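Local structure of putative membrane protein (Yersinia pestis CO92, 5TF3) at residues D5-I10 with Y23-L28. The protein is of unknown function and belongs to the DUF1198 family, adopting an all-helical fold. Sequence-based numbering, arbitrary orientation. Where two conformers were deposited one is given.
Sequences DTRKAI and YIESML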
loop_
_atom_site.group_PDB
_atom_site.type_symbol
_atom_site.label_atom_id
_atom_site.label_comp_id
_atom_site.label_asym_id
_atom_site.label_seq_id
_atom_site.Cartn_x
_atom_site.Cartn_y
_atom_site.Cartn_z
ATOM N N ASP A 5 14.937 9.640 -8.676
ATOM C CA ASP A 5 13.804 9.581 -7.745
ATOM C C ASP A 5 13.127 8.213 -7.768
ATOM O O ASP A 5 12.629 7.748 -6.737
ATOM C CB ASP A 5 12.768 10.662 -8.064
ATOM C CG ASP A 5 13.265 12.070 -7.798
ATOM O OD1 ASP A 5 14.258 12.239 -7.065
ATOM O OD2 ASP A 5 12.646 13.015 -8.334
ATOM N N THR A 6 13.061 7.569 -8.942
ATOM C CA THR A 6 12.461 6.237 -9.041
ATOM C C THR A 6 13.211 5.218 -8.183
ATOM O O THR A 6 12.595 4.441 -7.441
ATOM C CB THR A 6 12.429 5.768 -10.502
ATOM O OG1 THR A 6 11.606 6.643 -11.276
ATOM C CG2 THR A 6 11.859 4.353 -10.599
ATOM N N ARG A 7 14.546 5.193 -8.276
ATOM C CA ARG A 7 15.299 4.241 -7.461
ATOM C C ARG A 7 15.201 4.586 -5.979
ATOM O O ARG A 7 15.148 3.687 -5.133
ATOM C CB ARG A 7 16.767 4.182 -7.897
ATOM C CG ARG A 7 17.039 3.544 -9.272
ATOM C CD ARG A 7 16.391 2.161 -9.475
ATOM N NE ARG A 7 16.390 1.329 -8.276
ATOM C CZ ARG A 7 15.770 0.160 -8.191
ATOM N NH1 ARG A 7 15.801 -0.529 -7.058
ATOM N NH2 ARG A 7 15.123 -0.319 -9.246
ATOM N N LYS A 8 15.179 5.881 -5.638
ATOM C CA LYS A 8 15.069 6.253 -4.230
ATOM C C LYS A 8 13.730 5.822 -3.657
ATOM O O LYS A 8 13.670 5.280 -2.550
ATOM C CB LYS A 8 15.259 7.758 -4.048
ATOM C CG LYS A 8 15.124 8.207 -2.595
ATOM C CD LYS A 8 15.394 9.700 -2.431
ATOM C CE LYS A 8 15.377 10.101 -0.955
ATOM N NZ LYS A 8 15.688 11.556 -0.775
ATOM N N ALA A 9 12.644 6.056 -4.398
ATOM C CA ALA A 9 11.325 5.643 -3.923
ATOM C C ALA A 9 11.258 4.135 -3.729
ATOM O O ALA A 9 10.730 3.649 -2.718
ATOM C CB ALA A 9 10.248 6.112 -4.907
ATOM N N ILE A 10 11.767 3.373 -4.697
ATOM C CA ILE A 10 11.750 1.919 -4.576
ATOM C C ILE A 10 12.582 1.485 -3.378
ATOM O O ILE A 10 12.124 0.705 -2.536
ATOM C CB ILE A 10 12.242 1.268 -5.880
ATOM C CG1 ILE A 10 11.226 1.516 -6.997
ATOM C CG2 ILE A 10 12.473 -0.232 -5.691
ATOM C CD1 ILE A 10 11.796 1.256 -8.374
ATOM N N TYR A 23 8.656 -6.204 -5.390
ATOM C CA TYR A 23 7.290 -5.966 -4.959
ATOM C C TYR A 23 6.865 -4.517 -5.157
ATOM O O TYR A 23 5.671 -4.254 -5.295
ATOM C CB TYR A 23 7.125 -6.387 -3.502
ATOM C CG TYR A 23 7.217 -7.886 -3.331
ATOM C CD1 TYR A 23 6.105 -8.684 -3.521
ATOM C CD2 TYR A 23 8.425 -8.501 -3.008
ATOM C CE1 TYR A 23 6.178 -10.062 -3.383
ATOM C CE2 TYR A 23 8.515 -9.886 -2.866
ATOM C CZ TYR A 23 7.386 -10.653 -3.061
ATOM O OH TYR A 23 7.443 -12.018 -2.916
ATOM N N ILE A 24 7.808 -3.580 -5.189
ATOM C CA ILE A 24 7.469 -2.183 -5.446
ATOM C C ILE A 24 7.401 -1.909 -6.943
ATOM O O ILE A 24 6.474 -1.251 -7.419
ATOM C CB ILE A 24 8.493 -1.263 -4.754
ATOM C CG1 ILE A 24 8.691 -1.684 -3.307
ATOM C CG2 ILE A 24 8.044 0.178 -4.822
ATOM C CD1 ILE A 24 7.452 -1.708 -2.538
ATOM N N GLU A 25 8.383 -2.424 -7.686
ATOM C CA GLU A 25 8.411 -2.268 -9.137
ATOM C C GLU A 25 7.152 -2.832 -9.785
ATOM O O GLU A 25 6.612 -2.238 -10.724
ATOM C CB GLU A 25 9.675 -2.939 -9.696
ATOM C CG GLU A 25 10.965 -2.301 -9.149
ATOM C CD GLU A 25 12.246 -3.153 -9.324
ATOM O OE1 GLU A 25 12.151 -4.386 -9.542
ATOM O OE2 GLU A 25 13.358 -2.573 -9.218
ATOM N N SER A 26 6.654 -3.969 -9.292
ATOM C CA SER A 26 5.445 -4.542 -9.883
ATOM C C SER A 26 4.251 -3.612 -9.715
ATOM O O SER A 26 3.437 -3.456 -10.636
ATOM C CB SER A 26 5.150 -5.907 -9.263
ATOM O OG SER A 26 6.143 -6.830 -9.667
HETATM N N MSE A 27 4.130 -2.982 -8.555
HETATM C CA MSE A 27 3.059 -2.020 -8.325
HETATM C C MSE A 27 3.183 -0.792 -9.232
HETATM O O MSE A 27 2.181 -0.289 -9.751
HETATM C CB MSE A 27 3.039 -1.597 -6.853
HETATM C CG MSE A 27 2.009 -0.533 -6.547
HETATM SE SE MSE A 27 2.212 0.017 -4.711
HETATM C CE MSE A 27 3.941 0.910 -4.923
ATOM N N LEU A 28 4.411 -0.304 -9.429
ATOM C CA LEU A 28 4.595 0.852 -10.302
ATOM C C LEU A 28 4.165 0.541 -11.728
ATOM O O LEU A 28 3.545 1.378 -12.391
ATOM C CB LEU A 28 6.052 1.314 -10.275
ATOM C CG LEU A 28 6.566 1.748 -8.902
ATOM C CD1 LEU A 28 8.045 2.113 -9.001
ATOM C CD2 LEU A 28 5.756 2.918 -8.379
#
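Ile10 inserts its side chain between Ile24 and Leu28, one turn apart on the facing helix, and Glu25 beside Ile24. Its CG1 lies 3.8 Å from Leu28 CD1 and also touches the CG2 methyl of Ile24. CD1 reaches farther and rests 3.7 Å from Glu25 CG, the two side chains crossing at about a right angle. With CG1 beside the backbone N and the chain extended at chi2 (164°), the CD1 methyl is carried into the groove between the aliphatic part of Glu25 and Leu28. In one of the two Arg7 conformers, the same methyl lies against one face of the guanidinium, toward its rim.

Over this apolar patch that conformer forms a salt bridge with Glu25, which may therefore be only partly populated. Arg7 NH2 donates to Glu25 OE2 at 2.9 Å, with a nearly straight N-H...O angle of 164°; the oxygen sits at the guanidinium edge, in its plane, although the carboxylate itself is turned steeply against that plane. Bends at chi2 and chi3 bring the arginine tip back to the partner helix, although its CB points away from it. A weak, long ion pair links Arg7 NH1 to Asp11.

Farther in, Ile24 packs on Val58 and Leu28 on Phe39, tying the pair to helices 48-65 and 33-45. Segments 5-10 and 23-28, their axes inclined at 124°, thus join two successive helices, linked by the short connection 18-21, in an all-alpha DUF1198 fold.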